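Local coordinates for methionine import ATP-binding protein metN 2 (PDB 2QSW) that is the ATP-binding component of a membrane import system, whose C-terminal part forms a small NIL domain related to the ACT fold, at residues Leu11-Met16 / Ser68-Leu73; Asn22-Arg27 / Gln78-Ala83; Pro38-Ile43 / Val49-Ile54; Ala82-Leu87 / Thr94-Asn99. One frame throughout, in Å; residues are numbered along the deposited sequence. Where two conformers were deposited one is given.

How the contacts relate
From the N terminus, contact 1 closes the first long loop, setting helix 13-19 on strand 64-74. Contact 2 begins inside that loop and closes beyond it, joining strand 24-31 to helix 77-89, so contacts 1 and 2 cross. Contact 3 is short and nested within both, folding helix 39-47 back on strand 50-61. Contact 4 follows contacts 1 and 3 in series and begins where contact 2 ends, sharing Ala82 and Ala83 with it; it ties helix 77-89 to strand 93-96. Each contact thus joins one helix to one strand of the four-stranded antiparallel sheet, and contacts 2 and 4 also reach the second subunit.

Contact 1 (Leu11-Met16 / Ser68-Leu73); sequences LVVEEM and SLYIQL
Met16, a selenomethionine in this crystal, and Tyr70 both turn their CG atoms to the side of their own backbone N, with chi1 -57° and -68°. From there the Met16 chain runs extended through SE to CE, and it meets the tyrosine ring at about a right angle to the line of that side chain. The terminal methyl CE comes down over the middle of one ring face, 3.8 Å from the Tyr70 centroid and only 12° off the ring normal, a clear CH-pi contact. Selenium sits off-centre, nearer the root of the ring: Met16 SE is 3.5 Å from Tyr70 CD1 and approaches obliquely. Val13, one turn earlier in the helix, adds a looser apolar touch, its CG1 lying 4.5 Å from Tyr70 CE1.

No hydrogen bond crosses between the two segments, so the join rests on dispersion and on the polarisable selenium and pi electrons. Backbone hydrogen bonds of Tyr70 with Ile54 and Gln55 hold its main chain in the sheet. Ile97 touches Val13, Met16 and Tyr70 alike and so lies in the same apolar cluster. Helix 13-19 thereby covers one face of the sheet, while Leu73, at the end of the same strand, touches Ile80 and Ile84 of helix 77-89 across the other face. The arrangement is a Met-aromatic contact, here with selenium in place of sulfur, joining the first helix of this C-terminal fragment to the antiparallel sheet of an ACT-like fold.

Contact 2 (Asn22-Arg27 / Gln78-Ala83); sequences NGKIVR and QNILAA
Lys24 lays the first part of its chain against the branch methyl of Ile80: CG2 of Ile80 is 3.7 Å from Lys24 CG and 3.9 Å from Lys24 CB. The two side chains cross at about a right angle, so the lysine methylenes pass over the isoleucine instead of running along it. A bend at the second torsion (chi2 -63°) then carries the rest of the lysine away from the helix. Its amino end is committed elsewhere, in a salt bridge between Lys24 NZ and Glu85 of the second subunit.

The other arm of Ile80 reaches the turn just before the strand. There Ile80 CD1 lies 4.1 Å from the CA of Gly23, a glycine with positive phi (63°), so the methyl meets bare main chain. Ile80 thus spans two consecutive residues, with one methyl on the strand's first side chain and the other on backbone. Leu73 of the next strand also touches Ile80 and carries the apolar patch further under the sheet.

Nothing polar passes between the two segments. The chemistry is that of an amphipathic lysine: its hydrocarbon part packs on the domain's own helix at the start of strand 24-31, while its charge serves the subunit interface, so one residue links internal packing to dimer association.

Contact 3 (Pro38-Ile43 / Val49-Ile54); sequences PIISHI and VEVSII. With ZN (zinc ion), chain C.
Val51, Ile43 and Val49 bury the most surface here, and each meets the other segment through methyls or backbone. Val51 points toward the helix, and both its methyls meet the same atom, Ile40 CG2, at 4.0 Å (CG1) and 4.2 Å (CG2), so that one methyl of the helix rests against the fork of the valine. One helical turn after Ile40, the carbonyl of Ile43 meets the strand segment, its O lying 3.7 Å from Val49 CG2. Side chains may also meet there, but Ile43 was modelled in two conformers, which makes the side-chain approach to Val49 doubtful.

The start of the helix is secured separately. Pro38 stands at the N-cap, and its carbonyl O accepts both His42 N at 2.9 Å and, from above the carbonyl plane, Ser41 OG at 3.2 Å. His42 looks elsewhere than the strand: with its ring anti to the backbone N (chi1 -175°), NE2 binds a zinc ion at 2.0 Å, and Glu46, one turn on, is the second ligand from this chain.

Helix 39-47 therefore has two unlike sides. The aliphatic one packs against strand 50-61 and, through Ile43, against Leu87 of helix 77-89, whereas the histidine and glutamate hold metal. Adhesion between the two segments rests on methyl packing, one methyl lying against a main-chain carbonyl, with no hydrogen bond to fix the helix against the strand.

Contact 4 (Ala82-Leu87 / Thr94-Asn99); sequences AAIEGL and TEVIGN
Apolar contacts come first: Ile84 divides its two arms between alternate residues of the strand. Its CD1 lies 3.7 Å from Val96 CG2, the side chains crossing at about a right angle, and its CG2 lies 4.0 Å from the methyl CG2 of Thr94. That methyl also faces Leu87, whose CD1 is 4.1 Å away.

A mixed contact is closer. Thr94 OG1 comes within 3.3 Å of Leu87 CB, placed there by chi1 -57°, which sets the hydroxyl beside the backbone N and the methyl anti to that N, where it meets Ile84. This buried oxygen is satisfied outside the two segments, by a hydrogen bond to Val92 O.

Hydrogen bonds hold the strand's exit in shape. Asn99 ND2 reaches back to Val96 O at 3.1 Å in a nearly straight bond (171°), with the acceptor in the plane of the amide but the donor well above the carbonyl plane. The other end of that amide, OD1, bonds to Thr94 N of the second subunit.

Metal binding belongs to the side turned from the helix, where Glu95 and Glu100 bind zinc together with Glu95 and Glu100 of the second subunit.

The axes of helix segment 82-87 and strand segment 94-96 run roughly antiparallel (149°) and approach to 8.3 Å. Val26 of strand 24-31 touches Ile84, Thr94 and Val96, Leu73 of strand 64-74 touches Ile84, and Leu87 meets Ile39 and Ile43 of helix 39-47. These side chains pack together between the sheet and the helices; strand 93-96 is outermost within this chain.

Contact 1 (Leu11-Met16 / Ser68-Leu73)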
loop_
_atom_site.group_PDB
_atom_site.type_symbol
_atom_site.label_atom_id
_atom_site.label_comp_id
_atom_site.label_asym_id
_atom_site.label_seq_id
_atom_site.Cartn_x
_atom_site.Cartn_y
_atom_site.Cartn_z
ATOM N N LEU A 11 -1.093 5.954 18.447
ATOM C CA LEU A 11 -0.057 5.258 17.631
ATOM C C LEU A 11 1.444 5.372 17.825
ATOM O O LEU A 11 2.028 4.481 18.432
ATOM C CB LEU A 11 -0.528 4.644 16.329
ATOM C CG LEU A 11 -1.221 3.289 16.388
ATOM C CD1 LEU A 11 -1.435 2.807 14.966
ATOM C CD2 LEU A 11 -0.417 2.279 17.192
ATOM N N VAL A 12 2.107 6.398 17.269
ATOM C CA VAL A 12 1.566 7.318 16.237
ATOM C C VAL A 12 2.502 7.104 15.060
ATOM O O VAL A 12 3.673 7.459 15.113
ATOM C CB VAL A 12 1.549 8.784 16.686
ATOM C CG1 VAL A 12 1.290 9.732 15.502
ATOM C CG2 VAL A 12 0.485 8.972 17.765
ATOM N N VAL A 13 2.000 6.453 14.013
ATOM C CA VAL A 13 2.883 5.992 12.939
ATOM C C VAL A 13 3.678 7.136 12.317
ATOM O O VAL A 13 4.748 6.906 11.794
ATOM C CB VAL A 13 2.111 5.211 11.834
ATOM C CG1 VAL A 13 1.507 3.940 12.418
ATOM C CG2 VAL A 13 1.060 6.108 11.130
ATOM N N GLU A 14 3.142 8.373 12.330
ATOM C CA GLU A 14 3.869 9.475 11.697
ATOM C C GLU A 14 5.183 9.763 12.422
ATOM O O GLU A 14 6.105 10.256 11.803
ATOM C CB GLU A 14 3.040 10.754 11.510
ATOM C CG GLU A 14 1.948 10.604 10.489
ATOM C CD GLU A 14 0.678 9.981 11.041
ATOM O OE1 GLU A 14 0.568 9.700 12.256
ATOM O OE2 GLU A 14 -0.266 9.805 10.248
ATOM N N GLU A 15 5.315 9.313 13.661
ATOM C CA GLU A 15 6.626 9.420 14.341
ATOM C C GLU A 15 7.712 8.545 13.668
ATOM O O GLU A 15 8.897 8.894 13.628
ATOM C CB GLU A 15 6.489 9.137 15.808
ATOM C CG GLU A 15 5.702 10.194 16.472
ATOM C CD GLU A 15 5.683 10.013 17.946
ATOM O OE1 GLU A 15 6.700 10.356 18.600
ATOM O OE2 GLU A 15 4.658 9.503 18.460
HETATM N N MSE A 16 7.308 7.417 13.104
HETATM C CA MSE A 16 8.226 6.624 12.313
HETATM C C MSE A 16 8.634 7.348 11.051
HETATM O O MSE A 16 9.815 7.379 10.715
HETATM C CB MSE A 16 7.611 5.279 11.927
HETATM C CG MSE A 16 7.176 4.467 13.105
HETATM SE SE MSE A 16 6.360 2.798 12.521
HETATM C CE MSE A 16 5.652 2.195 14.212
ATOM N N SER A 68 3.791 -8.584 13.849
ATOM C CA SER A 68 3.972 -7.468 12.937
ATOM C C SER A 68 5.404 -6.944 13.004
ATOM O O SER A 68 6.093 -7.069 14.028
ATOM C CB SER A 68 3.023 -6.353 13.277
ATOM O OG SER A 68 3.229 -5.905 14.584
ATOM N N LEU A 69 5.815 -6.353 11.895
ATOM C CA LEU A 69 7.120 -5.737 11.767
ATOM C C LEU A 69 6.943 -4.460 10.969
ATOM O O LEU A 69 6.336 -4.506 9.911
ATOM C CB LEU A 69 8.028 -6.699 11.024
ATOM C CG LEU A 69 9.528 -6.500 11.060
ATOM C CD1 LEU A 69 10.106 -6.591 12.483
ATOM C CD2 LEU A 69 10.135 -7.550 10.110
ATOM N N TYR A 70 7.459 -3.347 11.477
ATOM C CA TYR A 70 7.507 -2.092 10.724
ATOM C C TYR A 70 8.963 -1.903 10.252
ATOM O O TYR A 70 9.918 -1.940 11.049
ATOM C CB TYR A 70 7.120 -0.927 11.601
ATOM C CG TYR A 70 5.686 -0.909 12.026
ATOM C CD1 TYR A 70 4.769 -0.100 11.382
ATOM C CD2 TYR A 70 5.245 -1.687 13.093
ATOM C CE1 TYR A 70 3.445 -0.066 11.774
ATOM C CE2 TYR A 70 3.922 -1.658 13.515
ATOM C CZ TYR A 70 3.031 -0.834 12.840
ATOM O OH TYR A 70 1.734 -0.792 13.246
ATOM N N ILE A 71 9.135 -1.801 8.952
ATOM C CA ILE A 71 10.432 -1.684 8.354
ATOM C C ILE A 71 10.522 -0.518 7.405
ATOM O O ILE A 71 9.524 -0.129 6.764
ATOM C CB ILE A 71 10.830 -2.970 7.606
ATOM C CG1 ILE A 71 9.993 -3.282 6.381
ATOM C CG2 ILE A 71 10.902 -4.171 8.528
ATOM C CD1 ILE A 71 10.585 -4.466 5.573
ATOM N N GLN A 72 11.690 0.080 7.347
ATOM C CA GLN A 72 12.016 1.049 6.312
ATOM C C GLN A 72 12.687 0.322 5.140
ATOM O O GLN A 72 13.676 -0.379 5.335
ATOM C CB GLN A 72 12.924 2.161 6.827
ATOM C CG GLN A 72 13.283 3.178 5.776
ATOM C CD GLN A 72 14.360 4.134 6.272
ATOM O OE1 GLN A 72 15.333 3.692 6.910
ATOM N NE2 GLN A 72 14.225 5.435 5.953
ATOM N N LEU A 73 12.110 0.458 3.945
ATOM C CA LEU A 73 12.721 -0.008 2.721
ATOM C C LEU A 73 13.409 1.142 2.016
ATOM O O LEU A 73 12.769 2.172 1.798
ATOM C CB LEU A 73 11.680 -0.600 1.765
ATOM C CG LEU A 73 10.951 -1.843 2.267
ATOM C CD1 LEU A 73 9.804 -2.256 1.341
ATOM C CD2 LEU A 73 11.943 -2.986 2.391
#

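Contact 2 (Asn22-Arg27 / Gln78-Ala83)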
loop_
_atom_site.group_PDB
_atom_site.type_symbol
_atom_site.label_atom_id
_atom_site.label_comp_id
_atom_site.label_asym_id
_atom_site.label_seq_id
_atom_site.Cartn_x
_atom_site.Cartn_y
_atom_site.Cartn_z
ATOM N N ASN A 22 13.537 8.735 4.520
ATOM C CA ASN A 22 13.787 8.273 3.153
ATOM C C ASN A 22 13.097 6.944 2.849
ATOM O O ASN A 22 12.658 6.254 3.756
ATOM C CB ASN A 22 15.271 8.137 2.969
ATOM C CG ASN A 22 15.999 9.463 3.190
ATOM O OD1 ASN A 22 15.729 10.439 2.502
ATOM N ND2 ASN A 22 16.901 9.486 4.154
ATOM N N GLY A 23 13.003 6.599 1.565
ATOM C CA GLY A 23 12.373 5.329 1.200
ATOM C C GLY A 23 10.911 5.286 1.605
ATOM O O GLY A 23 10.198 6.319 1.585
ATOM N N LYS A 24 10.432 4.095 1.963
ATOM C CA LYS A 24 9.049 3.896 2.399
ATOM C C LYS A 24 9.057 3.087 3.660
ATOM O O LYS A 24 9.925 2.195 3.817
ATOM C CB LYS A 24 8.255 3.107 1.334
ATOM C CG LYS A 24 8.085 3.820 0.010
ATOM C CD LYS A 24 7.281 5.081 0.231
ATOM C CE LYS A 24 6.462 5.507 -0.935
ATOM N NZ LYS A 24 5.533 6.604 -0.488
ATOM N N ILE A 25 8.120 3.370 4.554
ATOM C CA ILE A 25 7.943 2.589 5.768
ATOM C C ILE A 25 6.690 1.737 5.615
ATOM O O ILE A 25 5.626 2.252 5.288
ATOM C CB ILE A 25 7.889 3.440 7.017
ATOM C CG1 ILE A 25 9.176 4.289 7.109
ATOM C CG2 ILE A 25 7.717 2.528 8.204
ATOM C CD1 ILE A 25 9.132 5.302 8.191
ATOM N N VAL A 26 6.843 0.443 5.838
ATOM C CA VAL A 26 5.777 -0.519 5.619
ATOM C C VAL A 26 5.552 -1.347 6.866
ATOM O O VAL A 26 6.505 -1.628 7.615
ATOM C CB VAL A 26 6.028 -1.452 4.401
ATOM C CG1 VAL A 26 5.893 -0.711 3.063
ATOM C CG2 VAL A 26 7.389 -2.127 4.468
ATOM N N ARG A 27 4.314 -1.749 7.072
ATOM C CA ARG A 27 3.947 -2.680 8.124
ATOM C C ARG A 27 3.689 -4.028 7.479
ATOM O O ARG A 27 2.909 -4.111 6.546
ATOM C CB ARG A 27 2.716 -2.194 8.874
ATOM C CG ARG A 27 2.244 -3.121 9.992
ATOM C CD ARG A 27 0.892 -2.683 10.522
ATOM N NE ARG A 27 -0.112 -2.965 9.489
ATOM C CZ ARG A 27 -1.186 -2.224 9.190
ATOM N NH1 ARG A 27 -1.509 -1.117 9.855
ATOM N NH2 ARG A 27 -1.980 -2.634 8.205
ATOM N N GLN A 78 10.773 2.009 -7.976
ATOM C CA GLN A 78 10.141 0.872 -8.618
ATOM C C GLN A 78 10.481 -0.427 -7.881
ATOM O O GLN A 78 9.651 -1.371 -7.789
ATOM C CB GLN A 78 10.606 0.791 -10.075
ATOM C CG GLN A 78 12.115 0.629 -10.316
ATOM C CD GLN A 78 12.957 1.925 -10.362
ATOM O OE1 GLN A 78 12.510 3.059 -10.049
ATOM N NE2 GLN A 78 14.208 1.745 -10.768
ATOM N N ASN A 79 11.732 -0.495 -7.398
ATOM C CA ASN A 79 12.132 -1.693 -6.633
ATOM C C ASN A 79 11.456 -1.800 -5.288
ATOM O O ASN A 79 11.090 -2.912 -4.846
ATOM C CB ASN A 79 13.630 -1.751 -6.473
ATOM C CG ASN A 79 14.358 -2.014 -7.783
ATOM O OD1 ASN A 79 13.778 -2.481 -8.772
ATOM N ND2 ASN A 79 15.650 -1.694 -7.800
ATOM N N ILE A 80 11.299 -0.684 -4.605
ATOM C CA ILE A 80 10.548 -0.688 -3.354
ATOM C C ILE A 80 9.104 -1.148 -3.611
ATOM O O ILE A 80 8.587 -1.989 -2.907
ATOM C CB ILE A 80 10.560 0.715 -2.663
ATOM C CG1 ILE A 80 12.000 1.092 -2.256
ATOM C CG2 ILE A 80 9.556 0.769 -1.472
ATOM C CD1 ILE A 80 12.141 2.506 -1.720
ATOM N N LEU A 81 8.443 -0.563 -4.594
ATOM C CA LEU A 81 7.080 -0.957 -4.931
ATOM C C LEU A 81 6.972 -2.462 -5.225
ATOM O O LEU A 81 6.052 -3.127 -4.738
ATOM C CB LEU A 81 6.502 -0.082 -6.050
ATOM C CG LEU A 81 6.419 1.431 -5.764
ATOM C CD1 LEU A 81 5.861 2.117 -6.984
ATOM C CD2 LEU A 81 5.574 1.773 -4.502
ATOM N N ALA A 82 7.904 -2.969 -6.011
ATOM C CA ALA A 82 7.921 -4.379 -6.402
ATOM C C ALA A 82 8.142 -5.256 -5.151
ATOM O O ALA A 82 7.549 -6.337 -5.037
ATOM C CB ALA A 82 8.991 -4.630 -7.433
ATOM N N ALA A 83 9.010 -4.809 -4.231
ATOM C CA ALA A 83 9.301 -5.576 -3.002
ATOM C C ALA A 83 8.052 -5.666 -2.130
ATOM O O ALA A 83 7.737 -6.710 -1.536
ATOM C CB ALA A 83 10.446 -4.940 -2.214
#

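Contact 3 (Pro38-Ile43 / Val49-Ile54)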
loop_
_atom_site.group_PDB
_atom_site.type_symbol
_atom_site.label_atom_id
_atom_site.label_comp_id
_atom_site.label_asym_id
_atom_site.label_seq_id
_atom_site.Cartn_x
_atom_site.Cartn_y
_atom_site.Cartn_z
ATOM N N PRO A 38 13.344 -17.543 3.976
ATOM C CA PRO A 38 13.919 -16.430 4.747
ATOM C C PRO A 38 13.503 -15.085 4.138
ATOM O O PRO A 38 14.164 -14.542 3.274
ATOM C CB PRO A 38 15.407 -16.707 4.673
ATOM C CG PRO A 38 15.525 -18.164 4.265
ATOM C CD PRO A 38 14.399 -18.307 3.301
ATOM N N ILE A 39 12.340 -14.626 4.558
ATOM C CA ILE A 39 11.600 -13.532 3.887
ATOM C C ILE A 39 12.432 -12.275 3.692
ATOM O O ILE A 39 12.540 -11.722 2.580
ATOM C CB ILE A 39 10.358 -13.124 4.718
ATOM C CG1 ILE A 39 9.335 -14.259 4.777
ATOM C CG2 ILE A 39 9.694 -11.851 4.145
ATOM C CD1 ILE A 39 8.698 -14.602 3.474
ATOM N N ILE A 40 13.042 -11.805 4.781
ATOM C CA ILE A 40 13.703 -10.493 4.684
ATOM C C ILE A 40 14.913 -10.567 3.778
ATOM O O ILE A 40 15.106 -9.724 2.887
ATOM C CB ILE A 40 14.076 -9.894 6.047
ATOM C CG1 ILE A 40 12.803 -9.614 6.853
ATOM C CG2 ILE A 40 14.929 -8.637 5.857
ATOM C CD1 ILE A 40 11.808 -8.593 6.244
ATOM N N SER A 41 15.765 -11.578 3.944
ATOM C CA SER A 41 16.906 -11.684 3.007
ATOM C C SER A 41 16.447 -11.930 1.568
ATOM O O SER A 41 17.090 -11.463 0.605
ATOM C CB SER A 41 17.909 -12.761 3.447
ATOM O OG SER A 41 17.243 -13.968 3.712
ATOM N N HIS A 42 15.369 -12.697 1.412
ATOM C CA HIS A 42 14.861 -12.999 0.093
ATOM C C HIS A 42 14.524 -11.707 -0.688
ATOM O O HIS A 42 14.925 -11.515 -1.831
ATOM C CB HIS A 42 13.627 -13.861 0.244
ATOM C CG HIS A 42 13.071 -14.347 -1.049
ATOM N ND1 HIS A 42 13.414 -15.566 -1.588
ATOM C CD2 HIS A 42 12.207 -13.780 -1.919
ATOM C CE1 HIS A 42 12.778 -15.730 -2.736
ATOM N NE2 HIS A 42 12.032 -14.667 -2.954
ATOM N N ILE A 43 13.809 -10.810 -0.028
ATOM C CA ILE A 43 13.427 -9.555 -0.689
ATOM C C ILE A 43 14.625 -8.605 -0.863
ATOM O O ILE A 43 14.710 -7.919 -1.883
ATOM C CB ILE A 43 12.172 -8.855 -0.046
ATOM C CG1 ILE A 43 12.433 -8.267 1.359
ATOM C CG2 ILE A 43 11.013 -9.820 -0.074
ATOM C CD1 ILE A 43 11.574 -7.044 1.635
ATOM N N VAL A 49 16.745 -3.968 -2.234
ATOM C CA VAL A 49 16.317 -3.023 -1.233
ATOM C C VAL A 49 17.053 -3.219 0.069
ATOM O O VAL A 49 17.483 -4.335 0.388
ATOM C CB VAL A 49 14.807 -3.104 -0.965
ATOM C CG1 VAL A 49 14.013 -2.582 -2.183
ATOM C CG2 VAL A 49 14.363 -4.511 -0.526
ATOM N N GLU A 50 17.239 -2.119 0.801
ATOM C CA GLU A 50 17.755 -2.171 2.159
ATOM C C GLU A 50 16.608 -2.196 3.156
ATOM O O GLU A 50 15.489 -1.744 2.833
ATOM C CB GLU A 50 18.683 -0.987 2.422
ATOM C CG GLU A 50 19.724 -0.790 1.346
ATOM C CD GLU A 50 20.732 0.312 1.664
ATOM O OE1 GLU A 50 20.626 1.399 1.053
ATOM O OE2 GLU A 50 21.633 0.073 2.511
ATOM N N VAL A 51 16.862 -2.746 4.345
ATOM C CA VAL A 51 15.850 -2.951 5.360
ATOM C C VAL A 51 16.363 -2.530 6.728
ATOM O O VAL A 51 17.404 -3.036 7.204
ATOM C CB VAL A 51 15.440 -4.437 5.421
ATOM C CG1 VAL A 51 14.502 -4.688 6.589
ATOM C CG2 VAL A 51 14.838 -4.836 4.087
ATOM N N SER A 52 15.610 -1.655 7.374
ATOM C CA SER A 52 15.826 -1.269 8.749
ATOM C C SER A 52 14.580 -1.595 9.537
ATOM O O SER A 52 13.501 -1.177 9.150
ATOM C CB SER A 52 16.106 0.236 8.888
ATOM O OG SER A 52 17.219 0.668 8.124
ATOM N N ILE A 53 14.696 -2.330 10.630
ATOM C CA ILE A 53 13.592 -2.589 11.498
ATOM C C ILE A 53 13.372 -1.416 12.461
ATOM O O ILE A 53 14.287 -0.995 13.185
ATOM C CB ILE A 53 13.740 -3.930 12.239
ATOM C CG1 ILE A 53 13.856 -5.083 11.229
ATOM C CG2 ILE A 53 12.558 -4.164 13.186
ATOM C CD1 ILE A 53 14.439 -6.351 11.852
ATOM N N ILE A 54 12.164 -0.865 12.399
ATOM C CA ILE A 54 11.757 0.256 13.229
ATOM C C ILE A 54 11.082 -0.191 14.522
ATOM O O ILE A 54 11.356 0.323 15.601
ATOM C CB ILE A 54 10.792 1.179 12.443
ATOM C CG1 ILE A 54 11.506 1.692 11.205
ATOM C CG2 ILE A 54 10.250 2.364 13.323
ATOM C CD1 ILE A 54 10.633 2.574 10.360
HETATM ZN ZN ZN C . 11.192 -14.214 -4.740
#

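Contact 4 (Ala82-Leu87 / Thr94-Asn99)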
loop_
_atom_site.group_PDB
_atom_site.type_symbol
_atom_site.label_atom_id
_atom_site.label_comp_id
_atom_site.label_asym_id
_atom_site.label_seq_id
_atom_site.Cartn_x
_atom_site.Cartn_y
_atom_site.Cartn_z
ATOM N N ALA A 82 7.904 -2.969 -6.011
ATOM C CA ALA A 82 7.921 -4.379 -6.402
ATOM C C ALA A 82 8.142 -5.256 -5.151
ATOM O O ALA A 82 7.549 -6.337 -5.037
ATOM C CB ALA A 82 8.991 -4.630 -7.433
ATOM N N ALA A 83 9.010 -4.809 -4.231
ATOM C CA ALA A 83 9.301 -5.576 -3.002
ATOM C C ALA A 83 8.052 -5.666 -2.130
ATOM O O ALA A 83 7.737 -6.710 -1.536
ATOM C CB ALA A 83 10.446 -4.940 -2.214
ATOM N N ILE A 84 7.302 -4.566 -2.074
ATOM C CA ILE A 84 6.085 -4.538 -1.297
ATOM C C ILE A 84 5.054 -5.528 -1.872
ATOM O O ILE A 84 4.458 -6.315 -1.132
ATOM C CB ILE A 84 5.495 -3.093 -1.253
ATOM C CG1 ILE A 84 6.398 -2.167 -0.414
ATOM C CG2 ILE A 84 4.043 -3.131 -0.759
ATOM C CD1 ILE A 84 6.050 -0.666 -0.566
ATOM N N GLU A 85 4.811 -5.475 -3.186
ATOM C CA GLU A 85 3.881 -6.466 -3.798
ATOM C C GLU A 85 4.466 -7.873 -3.658
ATOM O O GLU A 85 3.704 -8.847 -3.455
ATOM C CB GLU A 85 3.593 -6.123 -5.259
ATOM C CG GLU A 85 2.492 -6.932 -5.904
ATOM C CD GLU A 85 1.164 -6.878 -5.195
ATOM O OE1 GLU A 85 0.876 -5.890 -4.486
ATOM O OE2 GLU A 85 0.400 -7.863 -5.391
ATOM N N GLY A 86 5.796 -8.005 -3.746
ATOM C CA GLY A 86 6.456 -9.300 -3.547
ATOM C C GLY A 86 6.110 -9.925 -2.200
ATOM O O GLY A 86 5.707 -11.103 -2.114
ATOM N N LEU A 87 6.232 -9.131 -1.139
ATOM C CA LEU A 87 5.823 -9.539 0.208
ATOM C C LEU A 87 4.391 -10.023 0.222
ATOM O O LEU A 87 4.071 -11.088 0.765
ATOM C CB LEU A 87 6.032 -8.383 1.195
ATOM C CG LEU A 87 7.506 -8.128 1.609
ATOM C CD1 LEU A 87 7.663 -6.744 2.234
ATOM C CD2 LEU A 87 8.044 -9.280 2.536
ATOM N N THR A 94 1.105 -6.400 3.626
ATOM C CA THR A 94 2.039 -5.296 3.721
ATOM C C THR A 94 1.325 -4.030 3.302
ATOM O O THR A 94 0.618 -4.003 2.301
ATOM C CB THR A 94 3.257 -5.566 2.823
ATOM O OG1 THR A 94 3.876 -6.818 3.182
ATOM C CG2 THR A 94 4.302 -4.447 2.961
ATOM N N GLU A 95 1.523 -2.983 4.071
ATOM C CA GLU A 95 1.073 -1.683 3.640
ATOM C C GLU A 95 1.942 -0.529 4.095
ATOM O O GLU A 95 2.554 -0.561 5.146
ATOM C CB GLU A 95 -0.346 -1.469 4.003
ATOM C CG GLU A 95 -0.635 -1.354 5.426
ATOM C CD GLU A 95 -2.127 -0.906 5.659
ATOM O OE1 GLU A 95 -3.022 -1.408 4.957
ATOM O OE2 GLU A 95 -2.422 -0.040 6.526
ATOM N N VAL A 96 1.988 0.482 3.232
ATOM C CA VAL A 96 2.787 1.666 3.451
ATOM C C VAL A 96 2.064 2.505 4.490
ATOM O O VAL A 96 0.937 2.932 4.280
ATOM C CB VAL A 96 2.959 2.478 2.123
ATOM C CG1 VAL A 96 3.685 3.773 2.398
ATOM C CG2 VAL A 96 3.695 1.644 1.102
ATOM N N ILE A 97 2.754 2.823 5.573
ATOM C CA ILE A 97 2.156 3.590 6.664
ATOM C C ILE A 97 1.899 5.042 6.223
ATOM O O ILE A 97 2.479 5.508 5.256
ATOM C CB ILE A 97 3.019 3.547 7.962
ATOM C CG1 ILE A 97 4.325 4.289 7.776
ATOM C CG2 ILE A 97 3.214 2.088 8.422
ATOM C CD1 ILE A 97 5.107 4.574 9.100
ATOM N N GLY A 98 1.054 5.760 6.960
ATOM C CA GLY A 98 0.770 7.172 6.627
ATOM C C GLY A 98 -0.287 7.406 5.562
ATOM O O GLY A 98 -0.412 8.537 5.034
ATOM N N ASN A 99 -1.010 6.344 5.233
ATOM C CA ASN A 99 -2.096 6.451 4.238
ATOM C C ASN A 99 -3.481 6.254 4.802
ATOM O O ASN A 99 -4.435 6.036 4.036
ATOM C CB ASN A 99 -1.823 5.521 3.049
ATOM C CG ASN A 99 -0.654 5.999 2.215
ATOM O OD1 ASN A 99 -0.768 6.937 1.422
ATOM N ND2 ASN A 99 0.518 5.421 2.458
#